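Local structure of Glyoxalase/Bleomycin resistance protein (1XQA) at residues A[71-74]-A[75-78]. The protein is of unknown function but binds a metal ion and belongs to the glyoxalase/bleomycin resistance/dioxygenase superfamily, so it may be a glyoxalase-like enzyme. Residues are numbered along the deposited sequence; the frame is centred on the assembly and turned at random.
Sequences EEQV and DKIN
Q73 and K76 run side by side along helix 71-83, pointing the same way, and meet at their ends. The glutamine bends at its second torsion (chi2 -53°) and the lysine at its third (chi3 96°), and together these bends bring the amide beside the end of the lysine: NE2 of Q73 lies 3.9 Å from CE of K76, and OE1 of Q73 is likewise 3.9 Å from K76 NZ, a van der Waals contact and not a hydrogen bond. The ammonium instead forms a salt bridge with D84 of the second subunit. In D75, chi1 of -78° keeps CG beside its own backbone N and 3.5 Å from the carbonyl O of E71, while its OD1 is hydrogen-bonded to the hydroxyl of Y97. I77 lays CG1 3.5 Å from the carbonyl O of Q73. Beneath these side chains, four i to i+4 backbone bonds establish a regular alpha-helix; the one from N78 N to V74 O measures 3.1 Å with an N-H...O angle of 170°. V74 packs on Y97 and F99 of strand 97-103, and N78 ND2 bonds to the E89 carbonyl. The polar ends therefore have separate partners: D75 and N78 bond within their own chain, whereas K76 pairs its ammonium with D84 of the second subunit.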
loop_
_atom_site.group_PDB
_atom_site.type_symbol
_atom_site.label_atom_id
_atom_site.label_comp_id
_atom_site.label_asym_id
_atom_site.label_seq_id
_atom_site.Cartn_x
_atom_site.Cartn_y
_atom_site.Cartn_z
ATOM N N GLU A 71 19.543 5.394 -5.715
ATOM C CA GLU A 71 20.032 4.717 -4.519
ATOM C C GLU A 71 19.338 5.219 -3.245
ATOM O O GLU A 71 19.161 4.462 -2.289
ATOM C CB GLU A 71 21.553 4.850 -4.421
ATOM C CG GLU A 71 22.285 4.158 -5.584
ATOM C CD GLU A 71 23.775 3.953 -5.333
ATOM O OE1 GLU A 71 24.276 4.400 -4.277
ATOM O OE2 GLU A 71 24.439 3.337 -6.195
ATOM N N GLU A 72 18.916 6.483 -3.243
ATOM C CA GLU A 72 18.142 7.039 -2.128
ATOM C C GLU A 72 16.807 6.305 -1.959
ATOM O O GLU A 72 16.359 6.070 -0.837
ATOM C CB GLU A 72 17.923 8.544 -2.326
ATOM C CG GLU A 72 17.015 9.227 -1.298
ATOM C CD GLU A 72 17.280 10.733 -1.181
ATOM O OE1 GLU A 72 18.381 11.189 -1.580
ATOM O OE2 GLU A 72 16.396 11.468 -0.670
ATOM N N GLN A 73 16.188 5.933 -3.076
ATOM C CA GLN A 73 14.923 5.191 -3.045
ATOM C C GLN A 73 15.094 3.763 -2.527
ATOM O O GLN A 73 14.218 3.245 -1.825
ATOM C CB GLN A 73 14.239 5.213 -4.416
ATOM C CG GLN A 73 13.707 6.610 -4.791
ATOM C CD GLN A 73 12.803 7.215 -3.708
ATOM O OE1 GLN A 73 13.094 8.291 -3.171
ATOM N NE2 GLN A 73 11.715 6.513 -3.370
ATOM N N VAL A 74 16.227 3.145 -2.861
ATOM C CA VAL A 74 16.578 1.837 -2.318
ATOM C C VAL A 74 16.697 1.935 -0.800
ATOM O O VAL A 74 16.139 1.097 -0.080
ATOM C CB VAL A 74 17.882 1.240 -2.955
ATOM C CG1 VAL A 74 18.250 -0.111 -2.311
ATOM C CG2 VAL A 74 17.702 1.081 -4.475
ATOM N N ASP A 75 17.417 2.952 -0.331
ATOM C CA ASP A 75 17.610 3.193 1.098
ATOM C C ASP A 75 16.275 3.360 1.829
ATOM O O ASP A 75 16.100 2.842 2.939
ATOM C CB ASP A 75 18.480 4.444 1.326
ATOM C CG ASP A 75 19.961 4.187 1.113
ATOM O OD1 ASP A 75 20.371 3.013 1.076
ATOM O OD2 ASP A 75 20.732 5.179 0.997
ATOM N N LYS A 76 15.358 4.105 1.207
ATOM C CA LYS A 76 14.069 4.404 1.813
ATOM C C LYS A 76 13.253 3.122 2.037
ATOM O O LYS A 76 12.751 2.914 3.140
ATOM C CB LYS A 76 13.301 5.424 0.968
ATOM C CG LYS A 76 12.320 6.265 1.765
ATOM C CD LYS A 76 12.086 7.635 1.105
ATOM C CE LYS A 76 10.834 7.605 0.236
ATOM N NZ LYS A 76 10.472 8.932 -0.371
ATOM N N ILE A 77 13.138 2.273 1.011
ATOM C CA ILE A 77 12.393 1.008 1.146
ATOM C C ILE A 77 13.031 0.102 2.211
ATOM O O ILE A 77 12.335 -0.521 3.031
ATOM C CB ILE A 77 12.261 0.242 -0.203
ATOM C CG1 ILE A 77 11.508 1.083 -1.246
ATOM C CG2 ILE A 77 11.500 -1.090 -0.000
ATOM C CD1 ILE A 77 11.563 0.485 -2.669
ATOM N N ASN A 78 14.357 0.001 2.168
ATOM C CA ASN A 78 15.127 -0.709 3.196
ATOM C C ASN A 78 14.812 -0.213 4.613
ATOM O O ASN A 78 14.499 -0.998 5.501
ATOM C CB ASN A 78 16.626 -0.498 2.910
ATOM C CG ASN A 78 17.506 -1.386 3.756
ATOM O OD1 ASN A 78 18.019 -0.958 4.794
ATOM N ND2 ASN A 78 17.677 -2.637 3.330
#